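Local structure of L-Ala-D/L-Glu epimerase, a muconate lactonizing enzyme (Klebsiella pneumoniae subsp. pneumoniae MGH 78578, 3FCP) at residues 8-13 / 38-43; 74-79 / 93-98; 222-227 / 245-250. The protein belongs to the muconate lactonizing enzyme branch of the enolase superfamily and carries a magnesium ion in its barrel domain. All coordinates share one frame; numbering follows the deposited sequence.

Contact 1. Residues 8-13 / 38-43; sequences EQIESW and VRLTRS
The guanidinium of R39 has CH2 of W13 over one face and the carboxylate of E11 at its edge. CH2 sits 3.4 Å above the guanidinium plane. The indole ring stands almost upright on that plane, at 82°, and meets R39 with its own edge. E11 is gripped side-on by two nitrogens. R39 NE reaches E11 OE1 at 2.7 Å, from above the carboxylate plane. R39 NH2 reaches E11 OE2 at 2.9 Å, on the syn side but tilted from the carboxylate plane. The bend of R39 at chi3 (59°) turns its head over toward E11. The two residues are a hydrogen-bonded antiparallel pair, so the salt bridge lies across neighbouring strands of the three-stranded sheet in the N-terminal domain. Near the end of the pairing is a classic beta bulge: T41 O accepts from both E8 N (2.8 Å) and Q9 N (3.1 Å). I10, V38 and L40 point to the face opposite E11 and R39. I10 CG2 lies 4.0 Å from V38 CG2, and I10 CG1 lies 3.9 Å from L40 CG. Helix 65-80 packs on I10, and helix 103-121 on V38 and L40.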
loop_
_atom_site.group_PDB
_atom_site.type_symbol
_atom_site.label_atom_id
_atom_site.label_comp_id
_atom_site.label_asym_id
_atom_site.label_seq_id
_atom_site.Cartn_x
_atom_site.Cartn_y
_atom_site.Cartn_z
ATOM N N GLU A 8 -45.507 6.320 26.754
ATOM C CA GLU A 8 -46.094 7.218 27.735
ATOM C C GLU A 8 -45.185 7.464 28.914
ATOM O O GLU A 8 -45.142 8.568 29.451
ATOM C CB GLU A 8 -47.440 6.679 28.224
ATOM C CG GLU A 8 -48.571 6.997 27.271
ATOM C CD GLU A 8 -49.933 7.019 27.947
ATOM O OE1 GLU A 8 -50.854 7.644 27.375
ATOM O OE2 GLU A 8 -50.084 6.415 29.036
ATOM N N GLN A 9 -44.451 6.439 29.319
ATOM C CA GLN A 9 -43.552 6.604 30.441
ATOM C C GLN A 9 -42.338 5.690 30.361
ATOM O O GLN A 9 -42.384 4.619 29.753
ATOM C CB GLN A 9 -44.294 6.353 31.758
ATOM C CG GLN A 9 -43.473 6.734 32.977
ATOM C CD GLN A 9 -43.109 8.215 32.986
ATOM O OE1 GLN A 9 -43.919 9.064 33.374
ATOM N NE2 GLN A 9 -41.896 8.534 32.535
ATOM N N ILE A 10 -41.254 6.142 30.977
ATOM C CA ILE A 10 -40.010 5.398 31.036
ATOM C C ILE A 10 -39.488 5.525 32.463
ATOM O O ILE A 10 -39.299 6.629 32.972
ATOM C CB ILE A 10 -38.951 5.958 30.039
ATOM C CG1 ILE A 10 -39.399 5.702 28.597
ATOM C CG2 ILE A 10 -37.603 5.296 30.284
ATOM C CD1 ILE A 10 -38.462 6.275 27.532
ATOM N N GLU A 11 -39.288 4.386 33.111
ATOM C CA GLU A 11 -38.781 4.340 34.477
ATOM C C GLU A 11 -37.460 3.582 34.428
ATOM O O GLU A 11 -37.238 2.791 33.517
ATOM C CB GLU A 11 -39.738 3.557 35.380
ATOM C CG GLU A 11 -41.154 4.093 35.492
ATOM C CD GLU A 11 -42.105 3.045 36.051
ATOM O OE1 GLU A 11 -42.603 2.210 35.263
ATOM O OE2 GLU A 11 -42.341 3.043 37.281
ATOM N N SER A 12 -36.588 3.825 35.398
ATOM C CA SER A 12 -35.320 3.114 35.465
ATOM C C SER A 12 -34.838 3.101 36.906
ATOM O O SER A 12 -35.122 4.015 37.679
ATOM C CB SER A 12 -34.265 3.747 34.543
ATOM O OG SER A 12 -33.862 5.028 34.986
ATOM N N TRP A 13 -34.125 2.043 37.264
ATOM C CA TRP A 13 -33.608 1.878 38.615
ATOM C C TRP A 13 -32.220 1.276 38.558
ATOM O O TRP A 13 -31.917 0.490 37.656
ATOM C CB TRP A 13 -34.471 0.899 39.407
ATOM C CG TRP A 13 -35.937 1.184 39.425
ATOM C CD1 TRP A 13 -36.628 1.867 40.384
ATOM C CD2 TRP A 13 -36.906 0.724 38.478
ATOM N NE1 TRP A 13 -37.974 1.852 40.096
ATOM C CE2 TRP A 13 -38.171 1.158 38.931
ATOM C CE3 TRP A 13 -36.829 -0.016 37.290
ATOM C CZ2 TRP A 13 -39.355 0.875 38.238
ATOM C CZ3 TRP A 13 -38.008 -0.299 36.600
ATOM C CH2 TRP A 13 -39.255 0.146 37.078
ATOM N N VAL A 38 -34.777 -0.916 33.132
ATOM C CA VAL A 38 -35.728 0.045 32.606
ATOM C C VAL A 38 -37.073 -0.605 32.325
ATOM O O VAL A 38 -37.147 -1.775 31.948
ATOM C CB VAL A 38 -35.197 0.690 31.294
ATOM C CG1 VAL A 38 -34.792 -0.392 30.311
ATOM C CG2 VAL A 38 -36.268 1.571 30.666
ATOM N N ARG A 39 -38.136 0.159 32.545
ATOM C CA ARG A 39 -39.485 -0.299 32.242
ATOM C C ARG A 39 -40.105 0.822 31.427
ATOM O O ARG A 39 -40.192 1.964 31.877
ATOM C CB ARG A 39 -40.316 -0.547 33.502
ATOM C CG ARG A 39 -41.740 -1.015 33.176
ATOM C CD ARG A 39 -42.463 -1.532 34.403
ATOM N NE ARG A 39 -42.552 -0.518 35.446
ATOM C CZ ARG A 39 -42.888 -0.778 36.705
ATOM N NH1 ARG A 39 -43.166 -2.021 37.071
ATOM N NH2 ARG A 39 -42.932 0.203 37.599
ATOM N N LEU A 40 -40.511 0.494 30.208
ATOM C CA LEU A 40 -41.113 1.470 29.321
ATOM C C LEU A 40 -42.591 1.148 29.181
ATOM O O LEU A 40 -42.960 0.020 28.856
ATOM C CB LEU A 40 -40.414 1.428 27.959
ATOM C CG LEU A 40 -40.811 2.469 26.906
ATOM C CD1 LEU A 40 -39.655 2.655 25.921
ATOM C CD2 LEU A 40 -42.079 2.030 26.189
ATOM N N THR A 41 -43.434 2.142 29.443
ATOM C CA THR A 41 -44.872 1.955 29.353
ATOM C C THR A 41 -45.432 2.656 28.128
ATOM O O THR A 41 -45.147 3.833 27.894
ATOM C CB THR A 41 -45.581 2.499 30.611
ATOM O OG1 THR A 41 -45.104 1.802 31.766
ATOM C CG2 THR A 41 -47.090 2.300 30.497
ATOM N N ARG A 42 -46.220 1.921 27.349
ATOM C CA ARG A 42 -46.844 2.459 26.143
ATOM C C ARG A 42 -48.260 2.948 26.438
ATOM O O ARG A 42 -48.832 2.620 27.474
ATOM C CB ARG A 42 -46.888 1.384 25.060
ATOM C CG ARG A 42 -45.519 1.021 24.497
ATOM C CD ARG A 42 -45.494 -0.379 23.909
ATOM N NE ARG A 42 -46.618 -0.655 23.013
ATOM C CZ ARG A 42 -46.486 -1.084 21.759
ATOM N NH1 ARG A 42 -45.277 -1.277 21.236
ATOM N NH2 ARG A 42 -47.557 -1.366 21.036
ATOM N N SER A 43 -48.824 3.726 25.517
ATOM C CA SER A 43 -50.173 4.252 25.679
ATOM C C SER A 43 -51.238 3.155 25.606
ATOM O O SER A 43 -52.388 3.381 25.988
ATOM C CB SER A 43 -50.459 5.322 24.620
ATOM O OG SER A 43 -50.281 4.808 23.315
#

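Contact 2. Residues 74-79 / 93-98; sequences HYLTPL and ARMNGA
R94 reaches across from helix 88-98 and places its guanidinium on the backbone carbonyl of L79. R94 NE donates to L79 O at 2.8 Å, and the bond is nearly straight, 167° at the hydrogen. The oxygen lies in the guanidinium plane, while the donor is tilted from the carbonyl plane. R94 NH2 adds a second bond to L79 O, but it is weak, at 3.3 Å. The same NH2 also donates to a water at 3.0 Å. That water in turn donates to P78 O at 2.8 Å. One arginine thus serves two successive carbonyls near the C-terminal end of helix 65-80, one directly and one through water. The R94 side chain is extended from CG to NE, which gives it the length to span the gap.

The apolar part of the contact lies beside these bonds. The L79 side chain slides past R94 in the opposite direction. Its CD1 touches R94 CG, and its CD2 lies over one face of the guanidinium, 3.4 Å from R94 NE. L79 CD2 also meets A98 CB at 4.1 Å. Deeper in, L76 and M95 cross at about a right angle, and L76 CD2 touches M95 CE at 3.6 Å. The bend of M95 at chi3 (70°) directs its methyl there. Helix 103-121 covers both residues through I109.

The short helix segments run at 140° to each other, with their axes 10.9 Å apart, so side chains bridge most of the space. Y75 OH hydrogen-bonds to E66 of a second subunit, which packs against helix 65-80 here. The positive guanidinium on a helix-end carbonyl probably has a favourable interaction with the helix dipole, while its aliphatic stem packs against leucine.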
loop_
_atom_site.group_PDB
_atom_site.type_symbol
_atom_site.label_atom_id
_atom_site.label_comp_id
_atom_site.label_asym_id
_atom_site.label_seq_id
_atom_site.Cartn_x
_atom_site.Cartn_y
_atom_site.Cartn_z
ATOM N N HIS A 74 -32.373 11.898 32.229
ATOM C CA HIS A 74 -32.293 13.257 31.701
ATOM C C HIS A 74 -32.373 13.482 30.203
ATOM O O HIS A 74 -32.767 14.564 29.775
ATOM C CB HIS A 74 -31.018 13.935 32.201
ATOM C CG HIS A 74 -30.973 14.119 33.682
ATOM N ND1 HIS A 74 -30.646 13.100 34.551
ATOM C CD2 HIS A 74 -31.230 15.203 34.453
ATOM C CE1 HIS A 74 -30.703 13.548 35.793
ATOM N NE2 HIS A 74 -31.056 14.821 35.760
ATOM N N TYR A 75 -32.009 12.483 29.405
ATOM C CA TYR A 75 -32.005 12.666 27.959
ATOM C C TYR A 75 -32.916 11.760 27.143
ATOM O O TYR A 75 -33.745 12.246 26.379
ATOM C CB TYR A 75 -30.560 12.563 27.458
ATOM C CG TYR A 75 -29.684 13.660 28.027
ATOM C CD1 TYR A 75 -29.729 14.952 27.504
ATOM C CD2 TYR A 75 -28.878 13.428 29.140
ATOM C CE1 TYR A 75 -28.994 15.992 28.081
ATOM C CE2 TYR A 75 -28.140 14.463 29.728
ATOM C CZ TYR A 75 -28.207 15.741 29.193
ATOM O OH TYR A 75 -27.510 16.774 29.781
ATOM N N LEU A 76 -32.774 10.449 27.298
ATOM C CA LEU A 76 -33.601 9.533 26.534
ATOM C C LEU A 76 -35.092 9.619 26.870
ATOM O O LEU A 76 -35.934 9.547 25.974
ATOM C CB LEU A 76 -33.093 8.099 26.715
ATOM C CG LEU A 76 -31.791 7.823 25.954
ATOM C CD1 LEU A 76 -31.104 6.559 26.497
ATOM C CD2 LEU A 76 -32.101 7.691 24.468
ATOM N N THR A 77 -35.422 9.790 28.150
ATOM C CA THR A 77 -36.821 9.851 28.546
ATOM C C THR A 77 -37.585 11.020 27.921
ATOM O O THR A 77 -38.618 10.818 27.281
ATOM C CB THR A 77 -36.952 9.874 30.079
ATOM O OG1 THR A 77 -36.456 8.637 30.607
ATOM C CG2 THR A 77 -38.415 10.041 30.501
ATOM N N PRO A 78 -37.089 12.255 28.084
ATOM C CA PRO A 78 -37.841 13.352 27.468
ATOM C C PRO A 78 -37.799 13.327 25.937
ATOM O O PRO A 78 -38.676 13.880 25.274
ATOM C CB PRO A 78 -37.193 14.604 28.070
ATOM C CG PRO A 78 -35.786 14.154 28.380
ATOM C CD PRO A 78 -36.013 12.770 28.949
ATOM N N LEU A 79 -36.793 12.667 25.374
ATOM C CA LEU A 79 -36.666 12.590 23.926
ATOM C C LEU A 79 -37.671 11.611 23.310
ATOM O O LEU A 79 -38.215 11.858 22.228
ATOM C CB LEU A 79 -35.229 12.179 23.562
ATOM C CG LEU A 79 -34.762 12.006 22.108
ATOM C CD1 LEU A 79 -35.368 10.753 21.530
ATOM C CD2 LEU A 79 -35.130 13.233 21.270
ATOM N N ALA A 93 -33.257 6.384 14.839
ATOM C CA ALA A 93 -32.736 7.560 14.141
ATOM C C ALA A 93 -32.841 8.792 15.040
ATOM O O ALA A 93 -31.963 9.659 15.029
ATOM C CB ALA A 93 -33.513 7.788 12.837
ATOM N N ARG A 94 -33.920 8.866 15.814
ATOM C CA ARG A 94 -34.137 9.988 16.715
ATOM C C ARG A 94 -33.122 9.939 17.853
ATOM O O ARG A 94 -32.530 10.952 18.220
ATOM C CB ARG A 94 -35.560 9.938 17.279
ATOM C CG ARG A 94 -35.928 11.103 18.202
ATOM C CD ARG A 94 -37.392 11.015 18.620
ATOM N NE ARG A 94 -37.795 12.105 19.505
ATOM C CZ ARG A 94 -38.110 13.334 19.098
ATOM N NH1 ARG A 94 -38.073 13.640 17.812
ATOM N NH2 ARG A 94 -38.463 14.264 19.981
ATOM N N MET A 95 -32.927 8.744 18.400
ATOM C CA MET A 95 -31.994 8.528 19.498
ATOM C C MET A 95 -30.548 8.842 19.090
ATOM O O MET A 95 -29.826 9.543 19.802
ATOM C CB MET A 95 -32.087 7.069 19.980
ATOM C CG MET A 95 -33.462 6.658 20.533
ATOM S SD MET A 95 -33.583 4.873 20.905
ATOM C CE MET A 95 -32.553 4.859 22.247
ATOM N N ASN A 96 -30.125 8.322 17.944
ATOM C CA ASN A 96 -28.755 8.549 17.502
ATOM C C ASN A 96 -28.536 9.974 17.029
ATOM O O ASN A 96 -27.443 10.517 17.169
ATOM C CB ASN A 96 -28.375 7.548 16.410
ATOM C CG ASN A 96 -28.294 6.132 16.942
ATOM O OD1 ASN A 96 -27.953 5.924 18.105
ATOM N ND2 ASN A 96 -28.597 5.154 16.100
ATOM N N GLY A 97 -29.584 10.584 16.489
ATOM C CA GLY A 97 -29.464 11.952 16.026
ATOM C C GLY A 97 -29.304 12.936 17.170
ATOM O O GLY A 97 -28.638 13.962 17.022
ATOM N N ALA A 98 -29.890 12.621 18.324
ATOM C CA ALA A 98 -29.826 13.512 19.479
ATOM C C ALA A 98 -28.856 13.096 20.583
ATOM O O ALA A 98 -28.499 13.908 21.440
ATOM C CB ALA A 98 -31.221 13.672 20.067
HETATM O O HOH W 1 -39.452 14.826 22.756
#

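Contact 3. Residues 222-227 / 245-250; sequences DLIEQP and TAILAD. With MG (magnesium ion), chain I.
E225 and D250 both hold their CG opposite the backbone N, with chi1 of -170° and -176°, and E225 runs on extended at chi2. This brings the two carboxylates together at the C-terminal ends of the two strands, D250 one residue past its own. E225 OE2 lies 3.2 Å from D250 OD2, two acceptors with no bond between them, and the carboxylate planes are 52° apart. D250 OD2 binds the magnesium ion at 2.3 Å. A water bound to the metal lies 2.8 Å from E225 OE2 and donates to it, which puts E225 in the second shell. N201 and E251 complete the protein ligands. K168 forms a salt bridge with E225, and K277 with D250. The strands are neighbours in a right-handed beta-alpha-beta crossover through helix 233-242, part of the TIM-like barrel of the enolase superfamily. As usual in such barrels, the site lies at these strand ends. Backbone bonds pair I224 N with A246 O, L248 N with I224 O, and Q226 N with L248 O. Past the strand end Q226, bent at chi2, accepts a hydrogen bond at OE1 from D250 N at 2.9 Å, the donor in the plane of the side-chain carbonyl. OE1 also accepts from A252 N, and NE2 donates to V228 O. L248 CG meets L223 CD2 at 3.6 Å, and L248 CD1 meets E225 CG at 3.4 Å.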
loop_
_atom_site.group_PDB
_atom_site.type_symbol
_atom_site.label_atom_id
_atom_site.label_comp_id
_atom_site.label_asym_id
_atom_site.label_seq_id
_atom_site.Cartn_x
_atom_site.Cartn_y
_atom_site.Cartn_z
ATOM N N ASP A 222 -7.438 -22.100 21.232
ATOM C CA ASP A 222 -8.261 -21.909 20.038
ATOM C C ASP A 222 -8.597 -20.471 19.693
ATOM O O ASP A 222 -8.857 -20.150 18.532
ATOM C CB ASP A 222 -9.586 -22.669 20.167
ATOM C CG ASP A 222 -9.397 -24.163 20.298
ATOM O OD1 ASP A 222 -8.479 -24.710 19.657
ATOM O OD2 ASP A 222 -10.188 -24.791 21.030
ATOM N N LEU A 223 -8.604 -19.606 20.698
ATOM C CA LEU A 223 -8.964 -18.214 20.471
ATOM C C LEU A 223 -8.333 -17.307 21.519
ATOM O O LEU A 223 -8.333 -17.624 22.706
ATOM C CB LEU A 223 -10.489 -18.087 20.524
ATOM C CG LEU A 223 -11.172 -16.772 20.134
ATOM C CD1 LEU A 223 -11.038 -16.550 18.626
ATOM C CD2 LEU A 223 -12.647 -16.842 20.533
ATOM N N ILE A 224 -7.800 -16.176 21.072
ATOM C CA ILE A 224 -7.178 -15.200 21.966
ATOM C C ILE A 224 -7.987 -13.913 21.844
ATOM O O ILE A 224 -8.038 -13.314 20.767
ATOM C CB ILE A 224 -5.720 -14.899 21.546
ATOM C CG1 ILE A 224 -4.904 -16.198 21.494
ATOM C CG2 ILE A 224 -5.094 -13.912 22.533
ATOM C CD1 ILE A 224 -3.490 -16.018 20.907
ATOM N N GLU A 225 -8.616 -13.492 22.939
ATOM C CA GLU A 225 -9.444 -12.289 22.939
ATOM C C GLU A 225 -8.716 -11.006 23.343
ATOM O O GLU A 225 -8.010 -10.968 24.355
ATOM C CB GLU A 225 -10.651 -12.497 23.860
ATOM C CG GLU A 225 -11.724 -11.415 23.758
ATOM C CD GLU A 225 -12.891 -11.642 24.712
ATOM O OE1 GLU A 225 -13.051 -12.782 25.213
ATOM O OE2 GLU A 225 -13.655 -10.682 24.952
ATOM N N GLN A 226 -8.904 -9.965 22.532
ATOM C CA GLN A 226 -8.336 -8.631 22.748
ATOM C C GLN A 226 -7.009 -8.635 23.502
ATOM O O GLN A 226 -6.903 -8.088 24.604
ATOM C CB GLN A 226 -9.357 -7.770 23.500
ATOM C CG GLN A 226 -9.106 -6.274 23.456
ATOM C CD GLN A 226 -9.234 -5.699 22.054
ATOM O OE1 GLN A 226 -10.252 -5.882 21.382
ATOM N NE2 GLN A 226 -8.202 -4.998 21.611
ATOM N N PRO A 227 -5.967 -9.235 22.904
ATOM C CA PRO A 227 -4.648 -9.299 23.542
ATOM C C PRO A 227 -4.017 -7.943 23.821
ATOM O O PRO A 227 -3.369 -7.758 24.852
ATOM C CB PRO A 227 -3.831 -10.142 22.558
ATOM C CG PRO A 227 -4.489 -9.854 21.230
ATOM C CD PRO A 227 -5.950 -9.898 21.588
ATOM N N THR A 245 -3.365 -18.863 15.366
ATOM C CA THR A 245 -4.612 -19.248 15.995
ATOM C C THR A 245 -5.539 -18.052 15.830
ATOM O O THR A 245 -5.099 -16.981 15.414
ATOM C CB THR A 245 -4.467 -19.640 17.482
ATOM O OG1 THR A 245 -5.649 -20.347 17.875
ATOM C CG2 THR A 245 -4.308 -18.420 18.381
ATOM N N ALA A 246 -6.816 -18.229 16.134
ATOM C CA ALA A 246 -7.789 -17.153 15.969
ATOM C C ALA A 246 -7.731 -16.029 17.004
ATOM O O ALA A 246 -7.485 -16.265 18.186
ATOM C CB ALA A 246 -9.199 -17.747 15.929
ATOM N N ILE A 247 -7.973 -14.805 16.535
ATOM C CA ILE A 247 -7.999 -13.617 17.381
ATOM C C ILE A 247 -9.448 -13.117 17.466
ATOM O O ILE A 247 -10.150 -13.038 16.451
ATOM C CB ILE A 247 -7.116 -12.466 16.804
ATOM C CG1 ILE A 247 -5.664 -12.938 16.635
ATOM C CG2 ILE A 247 -7.165 -11.258 17.728
ATOM C CD1 ILE A 247 -5.051 -13.545 17.892
ATOM N N LEU A 248 -9.883 -12.788 18.675
ATOM C CA LEU A 248 -11.233 -12.293 18.924
ATOM C C LEU A 248 -11.143 -10.817 19.328
ATOM O O LEU A 248 -10.485 -10.475 20.310
ATOM C CB LEU A 248 -11.874 -13.085 20.073
ATOM C CG LEU A 248 -13.393 -13.313 20.172
ATOM C CD1 LEU A 248 -13.819 -13.108 21.624
ATOM C CD2 LEU A 248 -14.182 -12.409 19.232
ATOM N N ALA A 249 -11.793 -9.944 18.570
ATOM C CA ALA A 249 -11.778 -8.524 18.899
ATOM C C ALA A 249 -12.927 -8.201 19.863
ATOM O O ALA A 249 -14.054 -8.657 19.660
ATOM C CB ALA A 249 -11.918 -7.696 17.622
ATOM N N ASP A 250 -12.644 -7.441 20.916
ATOM C CA ASP A 250 -13.696 -7.051 21.856
ATOM C C ASP A 250 -13.767 -5.529 21.904
ATOM O O ASP A 250 -14.488 -4.923 21.111
ATOM C CB ASP A 250 -13.453 -7.624 23.269
ATOM C CG ASP A 250 -14.599 -7.302 24.243
ATOM O OD1 ASP A 250 -15.631 -6.742 23.802
ATOM O OD2 ASP A 250 -14.475 -7.610 25.452
HETATM MG MG MG I . -13.033 -7.061 27.175
HETATM O O HOH W 2 -11.779 -8.854 25.948
HETATM O O HOH W 3 -13.015 -8.972 28.680
HETATM O O HOH W 4 -15.038 -6.676 28.758
#

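Overall arrangement
Contacts 1 and 2 belong to the N-terminal domain, and contact 3 to the barrel domain. The first two have centres about 14 Å apart and touch directly. I10 CG2 of contact 1 packs on T77 OG1 of contact 2, at 3.5 Å, where helix 65-80 lies on the sheet. Helix 103-121 is shared as well: it meets V38 and L40 in contact 1, and L76 and M95 in contact 2. Contact 3, with the magnesium ion, lies on the opposite side of the chain's centre. Its centre is about 38 Å from that of contact 1 and about 35 Å from that of contact 2, with nearest atoms about 21 and 18 Å away.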